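Long-range contacts in single-stranded-DNA-specific exonuclease RecJ (Thermus thermophilus, PDB 2ZXR), which is a DNA-repair exonuclease that degrades single-stranded DNA in the 5' to 3' direction and requires divalent metal ions, magnesium being preferred: residues 580-585 with 594-599; 590-595 with 652-657. All coordinates share one frame; numbering follows the deposited sequence.

Contact 1: residues 580-585 with 594-599; sequences LPPEEA and RPVLGR
Bends at chi2 and chi3 fold the side chain of Arg599 back so that its guanidinium lies against the turn at Pro582 and Glu583, while Val596, with CG1 anti to the backbone N (chi1 -176°), spreads both methyls over the same turn. The turn is held from within: Pro581 O accepts backbone hydrogen bonds from both Glu584 N and Ala585 N, which closes it. Arg599 NH1 donates to Pro582 O at 2.6 Å, a bent bond with an N-H...O angle of 145°, the oxygen lying near the guanidinium plane at its edge. The Glu583 carbonyl is modelled over one face of the guanidinium, too close for its details to be trusted. Arginine suits a place beside the turn because its long chain carries N-H groups, directed outward in the guanidinium plane, to a carbonyl such as Pro582 O. Alongside, Val596 CG1 rests on Glu583 CA at 3.5 Å and CG2 meets Pro582 CG at 4.0 Å; the branched valine thus covers the proline ring and the backbone after it. Pro582 O also accepts from Trp588 NE1. The contact joins the loop between strands 578-579 and 587-588 to the loop leading into strand 601-603, with Tyr560 of strand 558-560 packing against Pro582 and Ala585, and Leu597 touching Leu651 of helix 643-655.

Contact 2: residues 590-595 with 652-657; sequences GLPPRP and AYWEVN
Residues 590-595 run as an irregular, proline-rich chain past the last turn of helix 643-655, nearest at Arg594 and Trp654, whose CA atoms are 5.6 Å apart. Pro595 lies over one face of the Trp654 indole: its CA stands 3.4 Å from the centroid of the five-membered ring, only 12° off the normal, a CH-pi contact. On the same face, Pro595 CB approaches Trp654 CD1 at 3.4 Å, and the carbonyl of Arg594 lies over the six-membered part. Proline suits this place since its compact ring lies nearly parallel to the indole and the C-H on CA points into the face. Pro592 meets the far edge of the indole, although the modelled approach there is too short for its detail to be trusted. One residue back along the helix, Tyr653 swings its ring toward Leu591, CG being anti to the backbone N (chi1 178°). Leu591 CD1 sits over that ring, 3.9 Å from its centroid, forming a second CH-pi contact; Leu634 of helix 624-639 touches both residues. Asn657 ND2 lies on the opposite face of the tyrosine and gives a weak hydrogen bond to Tyr653 O. A water links the two backbones, donating to Pro593 O at 2.9 Å and to Trp654 O at 2.8 Å. The three prolines offer no N-H, and the contact is made largely of aliphatic C-H groups against aromatic faces, with polar bridging left to a water that donates to one carbonyl on each backbone.

In the fold
Both contacts belong to the C-terminal domain of RecJ and use the loop between strands 587-588 and 601-603. Contact 2 takes its first part and contact 1 its continuation, with Arg594 and Pro595 common to both, so one loop faces the 580-585 turn and the end of helix 643-655. Their centres are about 12 Å apart, and they touch directly: Val596 N lies 4.1 Å from Trp654 CZ2, and Pro582 CB lies 4.2 Å from Pro592 CB. Tyr560 of strand 558-560 touches Pro582 of contact 1 and Pro592 and Pro593 of contact 2. Neither contact is near the magnesium site formed by Asp84, Asp136, His160, His161 and Asp221.

Contact 1: residues 580-585 with 594-599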
ATOM      1  N   LEU A 580     -28.431 -38.530  12.737  1.00 37.35           N
ATOM      2  CA  LEU A 580     -28.851 -38.344  11.357  1.00 37.13           C
ATOM      3  C   LEU A 580     -27.654 -38.053  10.452  1.00 37.04           C
ATOM      4  O   LEU A 580     -26.566 -37.710  10.922  1.00 36.84           O
ATOM      5  CB  LEU A 580     -29.834 -37.162  11.264  1.00 36.33           C
ATOM      6  CG  LEU A 580     -31.234 -37.220  11.890  1.00 36.85           C
ATOM      7  CD1 LEU A 580     -31.820 -35.816  11.881  1.00 35.70           C
ATOM      8  CD2 LEU A 580     -32.158 -38.182  11.095  1.00 35.96           C
ATOM      9  N   PRO A 581     -27.836 -38.211   9.134  1.00 37.80           N
ATOM     10  CA  PRO A 581     -26.754 -37.935   8.186  1.00 37.56           C
ATOM     11  C   PRO A 581     -26.721 -36.405   8.054  1.00 37.12           C
ATOM     12  O   PRO A 581     -27.769 -35.743   8.120  1.00 36.49           O
ATOM     13  CB  PRO A 581     -27.230 -38.632   6.918  1.00 38.02           C
ATOM     14  CG  PRO A 581     -28.712 -38.440   6.988  1.00 38.32           C
ATOM     15  CD  PRO A 581     -29.023 -38.747   8.437  1.00 38.23           C
ATOM     16  N   PRO A 582     -25.528 -35.831   7.852  1.00 36.79           N
ATOM     17  CA  PRO A 582     -25.328 -34.380   7.723  1.00 36.09           C
ATOM     18  C   PRO A 582     -26.295 -33.606   6.822  1.00 36.49           C
ATOM     19  O   PRO A 582     -26.704 -32.490   7.152  1.00 35.83           O
ATOM     20  CB  PRO A 582     -23.877 -34.274   7.257  1.00 36.30           C
ATOM     21  CG  PRO A 582     -23.681 -35.566   6.460  1.00 36.01           C
ATOM     22  CD  PRO A 582     -24.341 -36.573   7.377  1.00 37.05           C
ATOM     23  N   GLU A 583     -26.662 -34.183   5.684  1.00 36.76           N
ATOM     24  CA  GLU A 583     -27.574 -33.499   4.773  1.00 36.81           C
ATOM     25  C   GLU A 583     -28.983 -33.355   5.382  1.00 36.67           C
ATOM     26  O   GLU A 583     -29.829 -32.624   4.851  1.00 35.27           O
ATOM     27  CB  GLU A 583     -27.653 -34.239   3.429  1.00 38.63           C
ATOM     28  CG  GLU A 583     -28.272 -35.623   3.537  1.00 39.91           C
ATOM     29  CD  GLU A 583     -27.264 -36.705   3.875  1.00 41.28           C
ATOM     30  OE1 GLU A 583     -26.183 -36.390   4.430  1.00 40.93           O
ATOM     31  OE2 GLU A 583     -27.571 -37.887   3.590  1.00 42.28           O
ATOM     32  N   GLU A 584     -29.261 -34.045   6.484  1.00 35.48           N
ATOM     33  CA  GLU A 584     -30.580 -33.849   7.067  1.00 35.96           C
ATOM     34  C   GLU A 584     -30.568 -33.307   8.500  1.00 33.57           C
ATOM     35  O   GLU A 584     -31.553 -32.732   8.944  1.00 34.10           O
ATOM     36  CB  GLU A 584     -31.456 -35.112   6.934  1.00 37.55           C
ATOM     37  CG  GLU A 584     -31.111 -36.286   7.797  1.00 41.82           C
ATOM     38  CD  GLU A 584     -31.814 -37.559   7.296  1.00 44.86           C
ATOM     39  OE1 GLU A 584     -32.116 -38.453   8.119  1.00 45.79           O
ATOM     40  OE2 GLU A 584     -32.052 -37.658   6.067  1.00 45.56           O
ATOM     41  N   ALA A 585     -29.464 -33.467   9.216  1.00 30.82           N
ATOM     42  CA  ALA A 585     -29.375 -32.914  10.565  1.00 28.16           C
ATOM     43  C   ALA A 585     -29.078 -31.397  10.501  1.00 26.50           C
ATOM     44  O   ALA A 585     -28.195 -30.955   9.762  1.00 24.60           O
ATOM     45  CB  ALA A 585     -28.271 -33.599  11.328  1.00 27.47           C
ATOM     46  N   ARG A 594     -17.157 -35.013   3.156  1.00 37.28           N
ATOM     47  CA  ARG A 594     -17.316 -34.330   1.883  1.00 38.22           C
ATOM     48  C   ARG A 594     -18.353 -33.233   1.978  1.00 37.91           C
ATOM     49  O   ARG A 594     -19.172 -33.223   2.878  1.00 37.89           O
ATOM     50  CB  ARG A 594     -17.694 -35.344   0.801  1.00 40.16           C
ATOM     51  CG  ARG A 594     -16.539 -36.291   0.472  1.00 43.37           C
ATOM     52  CD  ARG A 594     -16.994 -37.641  -0.047  1.00 45.78           C
ATOM     53  NE  ARG A 594     -17.820 -38.351   0.927  1.00 48.29           N
ATOM     54  CZ  ARG A 594     -19.149 -38.384   0.894  1.00 49.68           C
ATOM     55  NH1 ARG A 594     -19.815 -37.752  -0.073  1.00 50.88           N
ATOM     56  NH2 ARG A 594     -19.819 -39.033   1.835  1.00 50.58           N
ATOM     57  N   PRO A 595     -18.344 -32.299   1.031  1.00 37.99           N
ATOM     58  CA  PRO A 595     -19.324 -31.222   1.102  1.00 38.35           C
ATOM     59  C   PRO A 595     -20.798 -31.600   1.236  1.00 39.82           C
ATOM     60  O   PRO A 595     -21.273 -32.611   0.696  1.00 39.15           O
ATOM     61  CB  PRO A 595     -19.041 -30.400  -0.158  1.00 38.45           C
ATOM     62  CG  PRO A 595     -18.251 -31.332  -1.043  1.00 38.19           C
ATOM     63  CD  PRO A 595     -17.417 -32.109  -0.095  1.00 37.53           C
ATOM     64  N   VAL A 596     -21.504 -30.768   1.996  1.00 39.66           N
ATOM     65  CA  VAL A 596     -22.931 -30.911   2.210  1.00 40.55           C
ATOM     66  C   VAL A 596     -23.444 -29.471   2.174  1.00 41.28           C
ATOM     67  O   VAL A 596     -23.432 -28.770   3.192  1.00 41.37           O
ATOM     68  CB  VAL A 596     -23.232 -31.560   3.570  1.00 40.64           C
ATOM     69  CG1 VAL A 596     -24.740 -31.770   3.713  1.00 40.95           C
ATOM     70  CG2 VAL A 596     -22.504 -32.898   3.682  1.00 39.53           C
ATOM     71  N   LEU A 597     -23.851 -29.033   0.985  1.00 41.07           N
ATOM     72  CA  LEU A 597     -24.324 -27.667   0.771  1.00 42.10           C
ATOM     73  C   LEU A 597     -25.845 -27.573   0.650  1.00 42.80           C
ATOM     74  O   LEU A 597     -26.529 -28.588   0.621  1.00 42.18           O
ATOM     75  CB  LEU A 597     -23.637 -27.078  -0.469  1.00 42.45           C
ATOM     76  CG  LEU A 597     -22.093 -27.060  -0.389  1.00 43.10           C
ATOM     77  CD1 LEU A 597     -21.499 -26.400  -1.623  1.00 41.76           C
ATOM     78  CD2 LEU A 597     -21.659 -26.300   0.867  1.00 43.18           C
ATOM     79  N   GLY A 598     -26.371 -26.352   0.571  1.00 43.78           N
ATOM     80  CA  GLY A 598     -27.817 -26.191   0.521  1.00 46.20           C
ATOM     81  C   GLY A 598     -28.333 -26.788   1.827  1.00 47.26           C
ATOM     82  O   GLY A 598     -29.276 -27.584   1.861  1.00 47.65           O
ATOM     83  N   ARG A 599     -27.697 -26.370   2.915  1.00 47.64           N
ATOM     84  CA  ARG A 599     -27.985 -26.874   4.248  1.00 47.61           C
ATOM     85  C   ARG A 599     -28.470 -25.867   5.272  1.00 45.73           C
ATOM     86  O   ARG A 599     -29.634 -25.887   5.676  1.00 48.04           O
ATOM     87  CB  ARG A 599     -26.713 -27.534   4.809  1.00 49.62           C
ATOM     88  CG  ARG A 599     -26.414 -28.909   4.263  1.00 51.34           C
ATOM     89  CD  ARG A 599     -27.151 -29.969   5.071  1.00 52.82           C
ATOM     90  NE  ARG A 599     -28.570 -29.662   5.213  1.00 55.01           N
ATOM     91  CZ  ARG A 599     -29.340 -30.140   6.188  1.00 55.38           C
ATOM     92  NH1 ARG A 599     -28.817 -30.949   7.100  1.00 54.53           N
ATOM     93  NH2 ARG A 599     -30.630 -29.808   6.253  1.00 55.85           N
TER

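Contact 2: residues 590-595 with 652-657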
ATOM      1  N   GLY A 590     -19.396 -32.352  14.414  1.00 28.79           N
ATOM      2  CA  GLY A 590     -18.117 -32.583  13.795  1.00 29.15           C
ATOM      3  C   GLY A 590     -18.271 -32.223  12.342  1.00 30.30           C
ATOM      4  O   GLY A 590     -19.348 -31.780  11.914  1.00 29.97           O
ATOM      5  N   LEU A 591     -17.203 -32.431  11.580  1.00 30.69           N
ATOM      6  CA  LEU A 591     -17.186 -32.078  10.173  1.00 32.00           C
ATOM      7  C   LEU A 591     -17.397 -33.263   9.244  1.00 32.71           C
ATOM      8  O   LEU A 591     -16.751 -34.300   9.393  1.00 32.72           O
ATOM      9  CB  LEU A 591     -15.838 -31.410   9.830  1.00 31.51           C
ATOM     10  CG  LEU A 591     -15.389 -30.280  10.757  1.00 30.94           C
ATOM     11  CD1 LEU A 591     -14.071 -29.691  10.266  1.00 31.62           C
ATOM     12  CD2 LEU A 591     -16.460 -29.215  10.798  1.00 32.17           C
ATOM     13  N   PRO A 592     -18.314 -33.131   8.276  1.00 33.51           N
ATOM     14  CA  PRO A 592     -18.465 -34.292   7.401  1.00 34.61           C
ATOM     15  C   PRO A 592     -17.235 -34.457   6.499  1.00 35.95           C
ATOM     16  O   PRO A 592     -16.432 -33.531   6.330  1.00 35.32           O
ATOM     17  CB  PRO A 592     -19.750 -33.994   6.618  1.00 34.71           C
ATOM     18  CG  PRO A 592     -19.953 -32.531   6.761  1.00 35.32           C
ATOM     19  CD  PRO A 592     -19.428 -32.182   8.118  1.00 33.64           C
ATOM     20  N   PRO A 593     -17.058 -35.652   5.925  1.00 36.92           N
ATOM     21  CA  PRO A 593     -15.910 -35.899   5.050  1.00 37.13           C
ATOM     22  C   PRO A 593     -15.963 -35.152   3.719  1.00 37.16           C
ATOM     23  O   PRO A 593     -14.931 -34.716   3.203  1.00 37.18           O
ATOM     24  CB  PRO A 593     -15.944 -37.414   4.869  1.00 37.41           C
ATOM     25  CG  PRO A 593     -17.426 -37.715   4.914  1.00 37.82           C
ATOM     26  CD  PRO A 593     -17.865 -36.876   6.100  1.00 37.16           C
ATOM     27  N   ARG A 594     -17.157 -35.013   3.156  1.00 37.28           N
ATOM     28  CA  ARG A 594     -17.316 -34.330   1.883  1.00 38.22           C
ATOM     29  C   ARG A 594     -18.353 -33.233   1.978  1.00 37.91           C
ATOM     30  O   ARG A 594     -19.172 -33.223   2.878  1.00 37.89           O
ATOM     31  CB  ARG A 594     -17.694 -35.344   0.801  1.00 40.16           C
ATOM     32  CG  ARG A 594     -16.539 -36.291   0.472  1.00 43.37           C
ATOM     33  CD  ARG A 594     -16.994 -37.641  -0.047  1.00 45.78           C
ATOM     34  NE  ARG A 594     -17.820 -38.351   0.927  1.00 48.29           N
ATOM     35  CZ  ARG A 594     -19.149 -38.384   0.894  1.00 49.68           C
ATOM     36  NH1 ARG A 594     -19.815 -37.752  -0.073  1.00 50.88           N
ATOM     37  NH2 ARG A 594     -19.819 -39.033   1.835  1.00 50.58           N
ATOM     38  N   PRO A 595     -18.344 -32.299   1.031  1.00 37.99           N
ATOM     39  CA  PRO A 595     -19.324 -31.222   1.102  1.00 38.35           C
ATOM     40  C   PRO A 595     -20.798 -31.600   1.236  1.00 39.82           C
ATOM     41  O   PRO A 595     -21.273 -32.611   0.696  1.00 39.15           O
ATOM     42  CB  PRO A 595     -19.041 -30.400  -0.158  1.00 38.45           C
ATOM     43  CG  PRO A 595     -18.251 -31.332  -1.043  1.00 38.19           C
ATOM     44  CD  PRO A 595     -17.417 -32.109  -0.095  1.00 37.53           C
ATOM     45  N   ALA A 652     -12.840 -24.786   1.961  1.00 26.37           N
ATOM     46  CA  ALA A 652     -11.443 -25.076   1.638  1.00 26.80           C
ATOM     47  C   ALA A 652     -11.081 -26.408   2.285  1.00 27.21           C
ATOM     48  O   ALA A 652     -10.325 -27.208   1.718  1.00 25.85           O
ATOM     49  CB  ALA A 652     -10.510 -23.944   2.155  1.00 25.30           C
ATOM     50  N   TYR A 653     -11.634 -26.635   3.474  1.00 28.19           N
ATOM     51  CA  TYR A 653     -11.392 -27.867   4.219  1.00 29.53           C
ATOM     52  C   TYR A 653     -11.834 -29.102   3.417  1.00 31.39           C
ATOM     53  O   TYR A 653     -11.103 -30.092   3.371  1.00 31.18           O
ATOM     54  CB  TYR A 653     -12.126 -27.836   5.557  1.00 29.25           C
ATOM     55  CG  TYR A 653     -11.976 -29.109   6.374  1.00 31.01           C
ATOM     56  CD1 TYR A 653     -10.800 -29.389   7.054  1.00 31.32           C
ATOM     57  CD2 TYR A 653     -13.011 -30.045   6.444  1.00 32.74           C
ATOM     58  CE1 TYR A 653     -10.649 -30.567   7.781  1.00 32.07           C
ATOM     59  CE2 TYR A 653     -12.868 -31.232   7.178  1.00 32.76           C
ATOM     60  CZ  TYR A 653     -11.678 -31.481   7.839  1.00 33.69           C
ATOM     61  OH  TYR A 653     -11.514 -32.660   8.545  1.00 36.16           O
ATOM     62  N   TRP A 654     -13.020 -29.058   2.803  1.00 33.02           N
ATOM     63  CA  TRP A 654     -13.480 -30.206   2.002  1.00 35.50           C
ATOM     64  C   TRP A 654     -12.444 -30.419   0.891  1.00 36.82           C
ATOM     65  O   TRP A 654     -12.032 -31.536   0.609  1.00 35.81           O
ATOM     66  CB  TRP A 654     -14.797 -29.952   1.259  1.00 34.71           C
ATOM     67  CG  TRP A 654     -16.018 -29.496   2.012  1.00 35.71           C
ATOM     68  CD1 TRP A 654     -16.900 -28.501   1.615  1.00 35.59           C
ATOM     69  CD2 TRP A 654     -16.564 -30.050   3.200  1.00 33.70           C
ATOM     70  NE1 TRP A 654     -17.951 -28.417   2.484  1.00 34.15           N
ATOM     71  CE2 TRP A 654     -17.776 -29.352   3.468  1.00 34.87           C
ATOM     72  CE3 TRP A 654     -16.159 -31.060   4.062  1.00 32.86           C
ATOM     73  CZ2 TRP A 654     -18.578 -29.640   4.566  1.00 33.23           C
ATOM     74  CZ3 TRP A 654     -16.940 -31.339   5.136  1.00 34.35           C
ATOM     75  CH2 TRP A 654     -18.146 -30.628   5.387  1.00 34.77           C
ATOM     76  N   GLU A 655     -12.061 -29.326   0.236  1.00 38.86           N
ATOM     77  CA  GLU A 655     -11.099 -29.411  -0.850  1.00 41.86           C
ATOM     78  C   GLU A 655      -9.734 -29.981  -0.465  1.00 43.07           C
ATOM     79  O   GLU A 655      -9.261 -30.927  -1.096  1.00 43.30           O
ATOM     80  CB  GLU A 655     -10.922 -28.047  -1.512  1.00 42.58           C
ATOM     81  CG  GLU A 655     -11.735 -27.918  -2.781  1.00 45.13           C
ATOM     82  CD  GLU A 655     -11.671 -29.194  -3.631  1.00 47.36           C
ATOM     83  OE1 GLU A 655     -10.579 -29.535  -4.154  1.00 47.83           O
ATOM     84  OE2 GLU A 655     -12.717 -29.867  -3.758  1.00 46.91           O
ATOM     85  N   VAL A 656      -9.102 -29.424   0.562  1.00 44.54           N
ATOM     86  CA  VAL A 656      -7.795 -29.924   0.971  1.00 47.10           C
ATOM     87  C   VAL A 656      -7.834 -31.359   1.466  1.00 49.20           C
ATOM     88  O   VAL A 656      -6.876 -31.841   2.072  1.00 50.83           O
ATOM     89  CB  VAL A 656      -7.160 -29.080   2.091  1.00 46.18           C
ATOM     90  CG1 VAL A 656      -6.936 -27.681   1.605  1.00 47.20           C
ATOM     91  CG2 VAL A 656      -8.031 -29.093   3.326  1.00 46.70           C
ATOM     92  N   ASN A 657      -8.940 -32.047   1.246  1.00 50.69           N
ATOM     93  CA  ASN A 657      -9.005 -33.424   1.677  1.00 51.76           C
ATOM     94  C   ASN A 657      -9.488 -34.312   0.556  1.00 52.59           C
ATOM     95  O   ASN A 657      -9.358 -35.527   0.632  1.00 53.00           O
ATOM     96  CB  ASN A 657      -9.908 -33.561   2.900  1.00 52.10           C
ATOM     97  CG  ASN A 657      -9.234 -33.084   4.170  1.00 52.19           C
ATOM     98  OD1 ASN A 657      -8.138 -33.528   4.510  1.00 53.13           O
ATOM     99  ND2 ASN A 657      -9.883 -32.179   4.879  1.00 52.29           N
TER
HETATM  100  O   HOH W   1     -13.573 -33.827   0.804  1.00 35.94           O